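Local coordinates for protein Cas13d (uncultured Ruminococcus sp, PDB 6IV9) that binds CRISPR RNA and, through its two HEPN domains, governs maturation of that guide RNA and cleavage of target RNA, at residues V65-M70 and S141-G146; D166-Q171 and S538-E543; V113-S118 and S132-R137. The protein carries 2 engineered substitutions. All coordinates share one frame; numbering follows the deposited sequence.

Contact 1: V65-M70 and S141-G146; sequences VSENKM and SSPVRG. With nucleotides of chain B.
Glu67 and Pro143 meet at the turn of the beta hairpin made by strands 60-65 and 69-75, their side chains crossing at about a right angle. The carboxylate does most of the touching: Glu67 OE1 approaches Pro143 CD to 3.1 Å, and Glu67 CD and OE2 lie near the same ring carbon. A bend at chi2 (67°) turns the end back to the proline, although its CB does not aim there. Next to this pair, Val65 CG1 lies 4.1 Å from Val144 CG2, the two valines sliding past each other in opposite directions. The same Val65 CG1 rests 3.9 Å from Pro143 O, and Val144 CG2 sits 3.8 Å from Ser66 O.

A serine hydroxyl braces each backbone. In the hairpin turn, Ser66 OG accepts from Lys69 N at 3.0 Å, an ST motif, with a weak bond from Asn68 N, while the backbone bond from Ser66 N to Lys69 O closes the turn. In the loop, Ser142 OG accepts from Val144 N at 2.9 Å, an ST turn that bridges Pro143. Further out, Asn89 ND2 donates to Glu67 O, and Asp165 OD2 lies close to Glu67 OE1, a pairing of like charges that may raise the proton affinity of one carboxylate.

Beyond Val144, Arg145 enters the guide RNA. The base of C24 of chain B lies over one guanidinium face, and two nucleotides meet its edge in plane: Arg145 NH1 donates to O2' of G22 of chain B at 3.1 Å, and Arg145 NH2 to OP1 of U25 of chain B at 2.9 Å and a nearly straight 172°.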
loop_
_atom_site.group_PDB
_atom_site.type_symbol
_atom_site.label_atom_id
_atom_site.label_comp_id
_atom_site.label_asym_id
_atom_site.label_seq_id
_atom_site.Cartn_x
_atom_site.Cartn_y
_atom_site.Cartn_z
ATOM N N VAL A 65 28.268 -0.451 -13.650
ATOM C CA VAL A 65 29.544 0.234 -13.957
ATOM C C VAL A 65 30.464 0.230 -12.746
ATOM O O VAL A 65 30.025 0.512 -11.654
ATOM C CB VAL A 65 29.342 1.668 -14.481
ATOM C CG1 VAL A 65 30.655 2.302 -14.869
ATOM C CG2 VAL A 65 28.354 1.757 -15.625
ATOM N N SER A 66 31.699 -0.153 -13.000
ATOM C CA SER A 66 32.808 -0.052 -12.027
ATOM C C SER A 66 33.842 0.915 -12.624
ATOM O O SER A 66 33.647 1.414 -13.744
ATOM C CB SER A 66 33.416 -1.366 -11.721
ATOM O OG SER A 66 34.377 -1.669 -12.701
ATOM N N GLU A 67 34.905 1.190 -11.897
ATOM C CA GLU A 67 35.861 2.149 -12.482
ATOM C C GLU A 67 36.433 1.560 -13.774
ATOM O O GLU A 67 36.462 2.259 -14.752
ATOM C CB GLU A 67 36.919 2.538 -11.451
ATOM C CG GLU A 67 37.864 3.614 -11.931
ATOM C CD GLU A 67 37.212 4.970 -12.126
ATOM O OE1 GLU A 67 35.976 5.023 -12.120
ATOM O OE2 GLU A 67 37.938 5.959 -12.300
ATOM N N ASN A 68 36.809 0.295 -13.794
ATOM C CA ASN A 68 37.496 -0.185 -15.015
ATOM C C ASN A 68 36.605 -1.039 -15.923
ATOM O O ASN A 68 36.956 -1.189 -17.072
ATOM C CB ASN A 68 38.815 -0.860 -14.639
ATOM C CG ASN A 68 39.760 0.084 -13.926
ATOM O OD1 ASN A 68 40.065 -0.098 -12.759
ATOM N ND2 ASN A 68 40.209 1.116 -14.613
ATOM N N LYS A 69 35.461 -1.503 -15.442
ATOM C CA LYS A 69 34.654 -2.445 -16.243
ATOM C C LYS A 69 33.167 -2.124 -16.206
ATOM O O LYS A 69 32.759 -1.383 -15.347
ATOM C CB LYS A 69 34.748 -3.818 -15.597
ATOM C CG LYS A 69 36.146 -4.371 -15.441
ATOM C CD LYS A 69 36.869 -4.455 -16.737
ATOM C CE LYS A 69 38.228 -5.095 -16.590
ATOM N NZ LYS A 69 38.886 -5.288 -17.902
ATOM N N MET A 70 32.435 -2.683 -17.161
ATOM C CA MET A 70 30.959 -2.613 -17.220
ATOM C C MET A 70 30.479 -4.054 -17.273
ATOM O O MET A 70 31.155 -4.867 -17.890
ATOM C CB MET A 70 30.444 -1.904 -18.472
ATOM C CG MET A 70 30.654 -0.437 -18.466
ATOM S SD MET A 70 29.908 0.336 -19.881
ATOM C CE MET A 70 30.965 -0.217 -21.208
ATOM N N SER A 141 34.377 13.578 -14.930
ATOM C CA SER A 141 35.628 12.809 -15.102
ATOM C C SER A 141 35.424 11.303 -14.918
ATOM O O SER A 141 36.021 10.552 -15.647
ATOM C CB SER A 141 36.698 13.337 -14.207
ATOM O OG SER A 141 36.752 14.739 -14.293
ATOM N N SER A 142 34.644 10.903 -13.930
ATOM C CA SER A 142 34.492 9.463 -13.632
ATOM C C SER A 142 33.585 8.726 -14.609
ATOM O O SER A 142 32.553 9.231 -14.948
ATOM C CB SER A 142 33.980 9.260 -12.243
ATOM O OG SER A 142 33.835 7.888 -11.967
ATOM N N PRO A 143 33.893 7.460 -14.935
ATOM C CA PRO A 143 33.009 6.620 -15.713
ATOM C C PRO A 143 31.754 6.361 -14.870
ATOM O O PRO A 143 30.730 6.136 -15.410
ATOM C CB PRO A 143 33.718 5.271 -15.844
ATOM C CG PRO A 143 35.127 5.521 -15.415
ATOM C CD PRO A 143 35.102 6.760 -14.557
ATOM N N VAL A 144 31.911 6.398 -13.550
ATOM C CA VAL A 144 30.808 6.046 -12.617
ATOM C C VAL A 144 29.914 7.249 -12.340
ATOM O O VAL A 144 30.355 8.197 -11.760
ATOM C CB VAL A 144 31.339 5.427 -11.314
ATOM C CG1 VAL A 144 30.222 5.121 -10.345
ATOM C CG2 VAL A 144 32.165 4.188 -11.569
ATOM N N ARG A 145 28.646 7.107 -12.686
ATOM C CA ARG A 145 27.604 8.130 -12.467
ATOM C C ARG A 145 27.426 8.360 -10.963
ATOM O O ARG A 145 27.570 7.434 -10.219
ATOM C CB ARG A 145 26.312 7.550 -13.044
ATOM C CG ARG A 145 25.095 8.452 -13.027
ATOM C CD ARG A 145 23.979 7.785 -13.797
ATOM N NE ARG A 145 22.696 8.054 -13.200
ATOM C CZ ARG A 145 21.549 7.555 -13.618
ATOM N NH1 ARG A 145 21.486 6.837 -14.724
ATOM N NH2 ARG A 145 20.460 7.787 -12.934
ATOM N N GLY A 146 27.183 9.593 -10.553
ATOM C CA GLY A 146 26.869 9.908 -9.150
ATOM C C GLY A 146 25.359 10.047 -8.978
ATOM O O GLY A 146 24.670 10.078 -9.970
ATOM P P C B 24 16.772 4.452 -9.576
ATOM O OP1 C B 24 16.132 4.673 -8.274
ATOM O OP2 C B 24 16.355 5.061 -10.808
ATOM O "O5'" C B 24 18.290 4.926 -9.411
ATOM C "C5'" C B 24 18.887 5.002 -8.113
ATOM C "C4'" C B 24 20.328 5.432 -8.217
ATOM O "O4'" C B 24 21.126 4.378 -8.814
ATOM C "C3'" C B 24 20.564 6.616 -9.103
ATOM O "O3'" C B 24 20.288 7.778 -8.379
ATOM C "C2'" C B 24 22.049 6.463 -9.425
ATOM O "O2'" C B 24 22.865 6.911 -8.360
ATOM C "C1'" C B 24 22.134 4.963 -9.632
ATOM N N1 C B 24 21.947 4.493 -11.032
ATOM C C2 C B 24 23.079 4.396 -11.862
ATOM O O2 C B 24 24.181 4.748 -11.410
ATOM N N3 C B 24 22.929 3.960 -13.136
ATOM C C4 C B 24 21.723 3.552 -13.566
ATOM N N4 C B 24 21.623 3.057 -14.803
ATOM C C5 C B 24 20.566 3.616 -12.734
ATOM C C6 C B 24 20.720 4.101 -11.491
ATOM P P U B 25 19.725 9.042 -9.119
ATOM O OP1 U B 25 20.396 9.235 -10.436
ATOM O OP2 U B 25 19.629 10.127 -8.150
ATOM O "O5'" U B 25 18.288 8.614 -9.590
ATOM C "C5'" U B 25 17.195 8.686 -8.656
ATOM C "C4'" U B 25 16.368 9.930 -8.905
ATOM O "O4'" U B 25 16.086 9.962 -10.307
ATOM C "C3'" U B 25 14.963 9.875 -8.290
ATOM O "O3'" U B 25 14.919 10.374 -6.989
ATOM C "C2'" U B 25 14.140 10.774 -9.189
ATOM O "O2'" U B 25 14.197 12.103 -8.715
ATOM C "C1'" U B 25 14.921 10.745 -10.511
ATOM N N1 U B 25 14.166 10.162 -11.612
ATOM C C2 U B 25 13.180 10.962 -12.144
ATOM O O2 U B 25 12.870 12.020 -11.653
ATOM N N3 U B 25 12.542 10.442 -13.226
ATOM C C4 U B 25 12.815 9.254 -13.860
ATOM O O4 U B 25 12.160 8.935 -14.846
ATOM C C5 U B 25 13.833 8.472 -13.241
ATOM C C6 U B 25 14.445 8.935 -12.149
ATOM P P G B 22 17.267 1.833 -20.713
ATOM O OP1 G B 22 18.170 0.685 -20.675
ATOM O OP2 G B 22 15.788 1.690 -20.855
ATOM O "O5'" G B 22 17.456 2.846 -19.484
ATOM C "C5'" G B 22 18.785 3.033 -18.971
ATOM C "C4'" G B 22 18.828 3.999 -17.820
ATOM O "O4'" G B 22 18.403 5.312 -18.260
ATOM C "C3'" G B 22 17.869 3.677 -16.689
ATOM O "O3'" G B 22 18.564 2.788 -15.805
ATOM C "C2'" G B 22 17.713 5.020 -16.002
ATOM O "O2'" G B 22 18.793 5.269 -15.119
ATOM C "C1'" G B 22 17.804 5.998 -17.191
ATOM N N9 G B 22 16.556 6.584 -17.678
ATOM C C8 G B 22 15.695 6.065 -18.613
ATOM N N7 G B 22 14.666 6.833 -18.837
ATOM C C5 G B 22 14.882 7.941 -18.033
ATOM C C6 G B 22 14.075 9.081 -17.819
ATOM O O6 G B 22 13.058 9.424 -18.431
ATOM N N1 G B 22 14.605 9.909 -16.832
ATOM C C2 G B 22 15.779 9.675 -16.156
ATOM N N2 G B 22 16.140 10.587 -15.256
ATOM N N3 G B 22 16.506 8.579 -16.300
ATOM C C4 G B 22 16.011 7.771 -17.266
#

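Contact 2: D166-Q171 and S538-E543; sequences DNIHIQ and SAVDVE. With nucleotides of chain B.
His169, near the start of helix 168-197, reaches across to Val542 and Glu543. Its CB points toward that loop, and with CG beside the backbone N (chi1 -62°) the imidazole reaches the loop. On one side of the ring, His169 ND1 donates to Asp166 OD1 at 2.8 Å, on the syn lone pair of that oxygen, which lies in the ring plane. His169 CE1 lies 3.8 Å from Val542 CG2, a methyl set oblique to the ring, and His169 CD2 is at the same 3.8 Å from Glu543 O. At the tip, His169 NE2 donates to Glu543 O at 2.8 Å and 165°, in the planes of both the ring and the carbonyl. With both nitrogens donating, the geometry is consistent with a charged imidazolium stabilised by Asp166. Phe164 stacks on the ring and Phe160 meets it edge-to-face. A leucine here would probably leave Glu543 O and Asp166 OD1 each without its imidazole donor and the 538-543 loop less firmly tied to the helix.

Alongside, Ile168 CD1 and Val540 CG1 meet tip to tip at 4.0 Å. One turn on, Gln171 OE1 accepts from O2' of U23 of chain B at 2.7 Å, placing this helix start on the guide RNA. Asp166 OD1 also accepts from Ile168 N at 3.0 Å, on its anti side and 34° out of the carboxylate plane: an Asx turn leading into the helix, combined with a His-carboxylate hydrogen bond.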
loop_
_atom_site.group_PDB
_atom_site.type_symbol
_atom_site.label_atom_id
_atom_site.label_comp_id
_atom_site.label_asym_id
_atom_site.label_seq_id
_atom_site.Cartn_x
_atom_site.Cartn_y
_atom_site.Cartn_z
ATOM N N ASP A 166 31.978 2.162 -8.010
ATOM C CA ASP A 166 30.985 1.409 -8.792
ATOM C C ASP A 166 29.618 2.025 -8.521
ATOM O O ASP A 166 29.470 2.785 -7.597
ATOM C CB ASP A 166 31.047 -0.089 -8.515
ATOM C CG ASP A 166 30.559 -0.507 -7.145
ATOM O OD1 ASP A 166 29.479 -0.102 -6.777
ATOM O OD2 ASP A 166 31.264 -1.246 -6.490
ATOM N N ASN A 167 28.671 1.695 -9.365
ATOM C CA ASN A 167 27.302 2.240 -9.230
ATOM C C ASN A 167 26.358 1.145 -8.735
ATOM O O ASN A 167 25.182 1.312 -8.886
ATOM C CB ASN A 167 26.833 2.843 -10.549
ATOM C CG ASN A 167 26.477 1.783 -11.559
ATOM O OD1 ASN A 167 26.927 0.666 -11.465
ATOM N ND2 ASN A 167 25.652 2.141 -12.514
ATOM N N ILE A 168 26.901 0.024 -8.286
ATOM C CA ILE A 168 26.076 -1.127 -7.828
ATOM C C ILE A 168 25.582 -0.948 -6.393
ATOM O O ILE A 168 24.434 -1.209 -6.147
ATOM C CB ILE A 168 26.846 -2.443 -7.996
ATOM C CG1 ILE A 168 27.605 -2.502 -9.322
ATOM C CG2 ILE A 168 25.918 -3.624 -7.820
ATOM C CD1 ILE A 168 28.361 -3.775 -9.542
ATOM N N HIS A 169 26.459 -0.533 -5.493
ATOM C CA HIS A 169 26.072 -0.402 -4.068
ATOM C C HIS A 169 24.956 0.630 -3.895
ATOM O O HIS A 169 24.061 0.380 -3.141
ATOM C CB HIS A 169 27.290 -0.060 -3.206
ATOM C CG HIS A 169 28.358 -1.090 -3.226
ATOM N ND1 HIS A 169 29.211 -1.237 -4.276
ATOM C CD2 HIS A 169 28.718 -2.011 -2.325
ATOM C CE1 HIS A 169 30.048 -2.200 -4.022
ATOM N NE2 HIS A 169 29.774 -2.680 -2.844
ATOM N N ILE A 170 25.054 1.750 -4.592
ATOM C CA ILE A 170 24.053 2.844 -4.478
ATOM C C ILE A 170 22.675 2.350 -4.933
ATOM O O ILE A 170 21.703 2.800 -4.393
ATOM C CB ILE A 170 24.531 4.126 -5.186
ATOM C CG1 ILE A 170 23.728 5.343 -4.735
ATOM C CG2 ILE A 170 24.580 3.982 -6.693
ATOM C CD1 ILE A 170 23.672 5.481 -3.250
ATOM N N GLN A 171 22.633 1.509 -5.955
ATOM C CA GLN A 171 21.339 0.983 -6.447
ATOM C C GLN A 171 20.697 0.100 -5.367
ATOM O O GLN A 171 19.511 0.178 -5.177
ATOM C CB GLN A 171 21.532 0.308 -7.798
ATOM C CG GLN A 171 21.979 1.262 -8.893
ATOM C CD GLN A 171 22.035 0.573 -10.231
ATOM O OE1 GLN A 171 21.046 0.089 -10.741
ATOM N NE2 GLN A 171 23.221 0.512 -10.792
ATOM N N SER A 538 31.470 -14.324 -9.225
ATOM C CA SER A 538 32.911 -14.483 -9.541
ATOM C C SER A 538 33.333 -13.368 -10.485
ATOM O O SER A 538 34.406 -12.851 -10.330
ATOM C CB SER A 538 33.171 -15.787 -10.219
ATOM O OG SER A 538 32.506 -16.828 -9.559
ATOM N N ALA A 539 32.491 -13.072 -11.464
ATOM C CA ALA A 539 32.805 -12.041 -12.471
ATOM C C ALA A 539 32.905 -10.645 -11.860
ATOM O O ALA A 539 33.805 -9.920 -12.235
ATOM C CB ALA A 539 31.776 -12.094 -13.556
ATOM N N VAL A 540 31.985 -10.276 -10.974
ATOM C CA VAL A 540 32.042 -8.902 -10.407
ATOM C C VAL A 540 32.936 -8.886 -9.173
ATOM O O VAL A 540 33.816 -8.060 -9.120
ATOM C CB VAL A 540 30.631 -8.383 -10.094
ATOM C CG1 VAL A 540 30.676 -7.001 -9.493
ATOM C CG2 VAL A 540 29.782 -8.382 -11.341
ATOM N N ASP A 541 32.620 -9.733 -8.202
ATOM C CA ASP A 541 33.479 -9.935 -7.012
ATOM C C ASP A 541 33.876 -8.620 -6.340
ATOM O O ASP A 541 35.060 -8.359 -6.262
ATOM C CB ASP A 541 34.712 -10.748 -7.387
ATOM C CG ASP A 541 35.493 -11.239 -6.187
ATOM O OD1 ASP A 541 34.865 -11.617 -5.199
ATOM O OD2 ASP A 541 36.720 -11.229 -6.266
ATOM N N VAL A 542 32.912 -7.802 -5.937
ATOM C CA VAL A 542 33.257 -6.550 -5.208
ATOM C C VAL A 542 32.819 -6.738 -3.757
ATOM O O VAL A 542 31.892 -7.479 -3.533
ATOM C CB VAL A 542 32.614 -5.297 -5.818
ATOM C CG1 VAL A 542 33.136 -5.016 -7.208
ATOM C CG2 VAL A 542 31.106 -5.389 -5.820
ATOM N N GLU A 543 33.508 -6.087 -2.834
ATOM C CA GLU A 543 33.183 -6.187 -1.395
ATOM C C GLU A 543 31.802 -5.582 -1.163
ATOM O O GLU A 543 31.529 -4.551 -1.728
ATOM C CB GLU A 543 34.218 -5.387 -0.614
ATOM C CG GLU A 543 34.085 -5.481 0.887
ATOM C CD GLU A 543 34.931 -4.452 1.620
ATOM O OE1 GLU A 543 36.017 -4.094 1.094
ATOM O OE2 GLU A 543 34.496 -4.004 2.696
ATOM P P C B 24 16.772 4.452 -9.576
ATOM O OP1 C B 24 16.132 4.673 -8.274
ATOM O OP2 C B 24 16.355 5.061 -10.808
ATOM O "O5'" C B 24 18.290 4.926 -9.411
ATOM C "C5'" C B 24 18.887 5.002 -8.113
ATOM C "C4'" C B 24 20.328 5.432 -8.217
ATOM O "O4'" C B 24 21.126 4.378 -8.814
ATOM C "C3'" C B 24 20.564 6.616 -9.103
ATOM O "O3'" C B 24 20.288 7.778 -8.379
ATOM C "C2'" C B 24 22.049 6.463 -9.425
ATOM O "O2'" C B 24 22.865 6.911 -8.360
ATOM C "C1'" C B 24 22.134 4.963 -9.632
ATOM N N1 C B 24 21.947 4.493 -11.032
ATOM C C2 C B 24 23.079 4.396 -11.862
ATOM O O2 C B 24 24.181 4.748 -11.410
ATOM N N3 C B 24 22.929 3.960 -13.136
ATOM C C4 C B 24 21.723 3.552 -13.566
ATOM N N4 C B 24 21.623 3.057 -14.803
ATOM C C5 C B 24 20.566 3.616 -12.734
ATOM C C6 C B 24 20.720 4.101 -11.491
ATOM P P U B 23 17.955 1.461 -15.283
ATOM O OP1 U B 23 19.087 0.524 -15.180
ATOM O OP2 U B 23 16.723 1.091 -15.950
ATOM O "O5'" U B 23 17.597 1.834 -13.768
ATOM C "C5'" U B 23 16.330 2.417 -13.382
ATOM C "C4'" U B 23 16.084 2.097 -11.907
ATOM O "O4'" U B 23 15.845 0.669 -11.822
ATOM C "C3'" U B 23 17.302 2.351 -11.004
ATOM O "O3'" U B 23 16.885 2.880 -9.764
ATOM C "C2'" U B 23 17.895 0.980 -10.802
ATOM O "O2'" U B 23 18.719 0.853 -9.642
ATOM C "C1'" U B 23 16.644 0.095 -10.808
ATOM N N1 U B 23 16.986 -1.281 -11.197
ATOM C C2 U B 23 16.852 -2.288 -10.257
ATOM O O2 U B 23 16.441 -2.093 -9.144
ATOM N N3 U B 23 17.268 -3.528 -10.674
ATOM C C4 U B 23 17.801 -3.858 -11.876
ATOM O O4 U B 23 18.150 -5.019 -12.083
ATOM C C5 U B 23 17.887 -2.775 -12.808
ATOM C C6 U B 23 17.476 -1.558 -12.446
#

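Contact 3: V113-S118 and S132-R137; sequences VNITFS and SNPTHR. With MG (magnesium ion), chain C; nucleotides of chain B.
The end of a three-stranded antiparallel sheet passes here into a type I beta turn, Asn133 to His136, with Asn114 and Ser132 as a non-hydrogen-bonded pair whose CA atoms lie 4.7 Å apart and whose side chains diverge. Next to it, Asn133 N donates to Val113 O at 2.8 Å; the bond is straight at the hydrogen (175°), though the donor stands above the carbonyl plane. Ile115 CD1 packs 3.8 Å from Asn133 CA and also against Pro134 CD, the two side chains crossing at about a right angle.

Val113 CG2 makes a CH-pi contact over one face of His136, 4.0 Å from the ring centroid and 15° off its normal. The ring edge is left for RNA: His136 NE2 donates to OP1 of U7 of chain B at 2.8 Å. Within the turn, Asn133 OD1 accepts from Thr135 N at 3.0 Å, an Asx turn, and from Thr135 OG1 on the same face of its amide.

The turn leads to a magnesium site: Arg137 O binds the ion at 2.4 Å, with four waters and Glu140 O completing six ligands. Between the two sheets, Ile115 touches Ile63 of strand 60-65 and Leu107 of strand 105-110, while Pro134 reaches Ile63 and Met70 of strand 69-75.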
loop_
_atom_site.group_PDB
_atom_site.type_symbol
_atom_site.label_atom_id
_atom_site.label_comp_id
_atom_site.label_asym_id
_atom_site.label_seq_id
_atom_site.Cartn_x
_atom_site.Cartn_y
_atom_site.Cartn_z
ATOM N N VAL A 113 31.047 5.957 -27.069
ATOM C CA VAL A 113 29.707 6.599 -27.036
ATOM C C VAL A 113 28.554 5.603 -27.053
ATOM O O VAL A 113 27.598 5.842 -26.351
ATOM C CB VAL A 113 29.557 7.556 -28.224
ATOM C CG1 VAL A 113 28.199 8.226 -28.226
ATOM C CG2 VAL A 113 30.668 8.571 -28.269
ATOM N N ASN A 114 28.659 4.536 -27.833
ATOM C CA ASN A 114 27.484 3.653 -27.998
ATOM C C ASN A 114 27.791 2.185 -27.781
ATOM O O ASN A 114 28.927 1.785 -27.910
ATOM C CB ASN A 114 26.903 3.728 -29.405
ATOM C CG ASN A 114 26.408 5.109 -29.743
ATOM O OD1 ASN A 114 27.027 5.804 -30.525
ATOM N ND2 ASN A 114 25.306 5.517 -29.146
ATOM N N ILE A 115 26.725 1.462 -27.476
ATOM C CA ILE A 115 26.719 -0.007 -27.310
ATOM C C ILE A 115 25.648 -0.525 -28.260
ATOM O O ILE A 115 24.544 -0.036 -28.197
ATOM C CB ILE A 115 26.404 -0.387 -25.861
ATOM C CG1 ILE A 115 27.533 0.023 -24.915
ATOM C CG2 ILE A 115 26.087 -1.861 -25.766
ATOM C CD1 ILE A 115 27.149 -0.027 -23.472
ATOM N N THR A 116 26.011 -1.461 -29.121
ATOM C CA THR A 116 25.021 -2.022 -30.056
ATOM C C THR A 116 24.799 -3.468 -29.663
ATOM O O THR A 116 25.737 -4.114 -29.313
ATOM C CB THR A 116 25.479 -1.943 -31.511
ATOM O OG1 THR A 116 25.685 -0.576 -31.822
ATOM C CG2 THR A 116 24.452 -2.491 -32.465
ATOM N N PHE A 117 23.561 -3.912 -29.697
ATOM C CA PHE A 117 23.271 -5.309 -29.332
ATOM C C PHE A 117 21.973 -5.727 -30.004
ATOM O O PHE A 117 21.286 -4.924 -30.553
ATOM C CB PHE A 117 23.209 -5.485 -27.817
ATOM C CG PHE A 117 21.925 -5.008 -27.198
ATOM C CD1 PHE A 117 21.691 -3.661 -27.018
ATOM C CD2 PHE A 117 20.947 -5.901 -26.824
ATOM C CE1 PHE A 117 20.511 -3.222 -26.457
ATOM C CE2 PHE A 117 19.770 -5.457 -26.255
ATOM C CZ PHE A 117 19.555 -4.120 -26.083
ATOM N N SER A 118 21.698 -7.010 -29.947
ATOM C CA SER A 118 20.445 -7.530 -30.514
ATOM C C SER A 118 19.984 -8.712 -29.667
ATOM O O SER A 118 20.775 -9.250 -28.922
ATOM C CB SER A 118 20.608 -7.875 -31.970
ATOM O OG SER A 118 21.517 -8.927 -32.136
ATOM N N SER A 132 23.189 4.196 -25.205
ATOM C CA SER A 132 24.353 5.011 -24.798
ATOM C C SER A 132 25.304 4.183 -23.951
ATOM O O SER A 132 24.840 3.401 -23.165
ATOM C CB SER A 132 23.946 6.185 -23.981
ATOM O OG SER A 132 22.902 6.877 -24.586
ATOM N N ASN A 133 26.594 4.378 -24.153
ATOM C CA ASN A 133 27.557 3.753 -23.231
ATOM C C ASN A 133 27.385 4.596 -21.964
ATOM O O ASN A 133 27.594 5.779 -22.033
ATOM C CB ASN A 133 28.963 3.838 -23.808
ATOM C CG ASN A 133 30.030 3.332 -22.875
ATOM O OD1 ASN A 133 29.848 3.330 -21.679
ATOM N ND2 ASN A 133 31.148 2.917 -23.428
ATOM N N PRO A 134 27.035 4.025 -20.803
ATOM C CA PRO A 134 26.753 4.803 -19.600
ATOM C C PRO A 134 27.938 5.591 -19.029
ATOM O O PRO A 134 27.725 6.461 -18.271
ATOM C CB PRO A 134 26.210 3.798 -18.587
ATOM C CG PRO A 134 26.657 2.473 -19.091
ATOM C CD PRO A 134 26.876 2.618 -20.579
ATOM N N THR A 135 29.152 5.250 -19.445
ATOM C CA THR A 135 30.360 5.949 -18.953
ATOM C C THR A 135 30.589 7.252 -19.729
ATOM O O THR A 135 31.468 7.991 -19.354
ATOM C CB THR A 135 31.590 5.049 -19.050
ATOM O OG1 THR A 135 31.842 4.780 -20.419
ATOM C CG2 THR A 135 31.439 3.750 -18.302
ATOM N N HIS A 136 29.803 7.511 -20.763
ATOM C CA HIS A 136 30.009 8.713 -21.606
ATOM C C HIS A 136 29.096 9.853 -21.163
ATOM O O HIS A 136 27.921 9.835 -21.500
ATOM C CB HIS A 136 29.750 8.341 -23.061
ATOM C CG HIS A 136 29.924 9.473 -24.006
ATOM N ND1 HIS A 136 31.127 10.037 -24.240
ATOM C CD2 HIS A 136 29.051 10.125 -24.784
ATOM C CE1 HIS A 136 30.989 11.005 -25.105
ATOM N NE2 HIS A 136 29.741 11.075 -25.451
ATOM N N ARG A 137 29.639 10.791 -20.391
ATOM C CA ARG A 137 28.890 11.972 -19.902
ATOM C C ARG A 137 29.806 13.202 -19.902
ATOM O O ARG A 137 30.863 13.135 -19.318
ATOM C CB ARG A 137 28.317 11.694 -18.513
ATOM C CG ARG A 137 27.502 10.418 -18.431
ATOM C CD ARG A 137 26.981 10.095 -17.052
ATOM N NE ARG A 137 27.945 10.289 -16.003
ATOM C CZ ARG A 137 28.923 9.458 -15.704
ATOM N NH1 ARG A 137 29.050 8.319 -16.347
ATOM N NH2 ARG A 137 29.752 9.752 -14.730
HETATM MG MG MG C . 32.903 12.031 -18.837
ATOM P P G B 6 25.240 14.103 -21.784
ATOM O OP1 G B 6 26.670 14.385 -21.748
ATOM O OP2 G B 6 24.321 15.126 -22.169
ATOM O "O5'" G B 6 24.920 12.958 -22.817
ATOM C "C5'" G B 6 25.725 11.777 -22.916
ATOM C "C4'" G B 6 25.248 10.898 -24.038
ATOM O "O4'" G B 6 23.872 10.486 -23.789
ATOM C "C3'" G B 6 25.176 11.565 -25.430
ATOM O "O3'" G B 6 26.430 11.505 -26.082
ATOM C "C2'" G B 6 24.170 10.684 -26.147
ATOM O "O2'" G B 6 24.747 9.446 -26.551
ATOM C "C1'" G B 6 23.153 10.459 -25.028
ATOM N N9 G B 6 22.093 11.458 -24.960
ATOM C C8 G B 6 22.015 12.551 -24.139
ATOM N N7 G B 6 20.915 13.228 -24.295
ATOM C C5 G B 6 20.233 12.545 -25.288
ATOM C C6 G B 6 19.004 12.835 -25.918
ATOM O O6 G B 6 18.205 13.721 -25.655
ATOM N N1 G B 6 18.718 11.919 -26.922
ATOM C C2 G B 6 19.552 10.930 -27.337
ATOM N N2 G B 6 19.111 10.174 -28.347
ATOM N N3 G B 6 20.693 10.629 -26.743
ATOM C C4 G B 6 20.962 11.469 -25.728
ATOM P P U B 7 26.860 12.703 -27.071
ATOM O OP1 U B 7 28.276 12.466 -27.409
ATOM O OP2 U B 7 26.434 13.927 -26.522
ATOM O "O5'" U B 7 25.848 12.580 -28.262
ATOM C "C5'" U B 7 25.957 11.449 -29.077
ATOM C "C4'" U B 7 24.832 11.410 -30.062
ATOM O "O4'" U B 7 23.604 11.212 -29.354
ATOM C "C3'" U B 7 24.572 12.646 -30.899
ATOM O "O3'" U B 7 25.447 12.699 -32.006
ATOM C "C2'" U B 7 23.163 12.360 -31.371
ATOM O "O2'" U B 7 23.110 11.296 -32.303
ATOM C "C1'" U B 7 22.558 11.829 -30.080
ATOM N N1 U B 7 22.024 12.898 -29.245
ATOM C C2 U B 7 20.763 13.317 -29.554
ATOM O O2 U B 7 20.128 12.859 -30.493
ATOM N N3 U B 7 20.280 14.305 -28.751
ATOM C C4 U B 7 20.908 14.893 -27.676
ATOM O O4 U B 7 20.324 15.773 -27.050
ATOM C C5 U B 7 22.244 14.440 -27.446
ATOM C C6 U B 7 22.758 13.509 -28.249
HETATM O O HOH W 1 31.753 10.239 -17.654
HETATM O O HOH W 2 32.623 11.031 -20.894
HETATM O O HOH W 3 35.053 10.893 -18.608
HETATM O O HOH W 4 34.049 14.117 -19.356
#

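Overall arrangement
Contact 1 stands between the other two, its centre 11 Å from that of contact 2 and 13 Å from that of contact 3. Contacts 2 and 3 do not touch, with nearest atoms about 6 Å apart. Toward contact 2 the tie is Val65 N to Asn167 OD1 at 2.8 Å, a probable hydrogen bond, with Val144 CG1 packed on the backbone of Asp166 and Asn167. Toward contact 3, Arg137 NH1 probably donates to Pro143 O at 2.9 Å, and the Pro143 side chain is about 7 Å from the magnesium. Contact 3 is nested in the loop closed by contact 1. All three border chain B: contacts 1 and 2 share C24, whereas contact 3 meets G6 and U7.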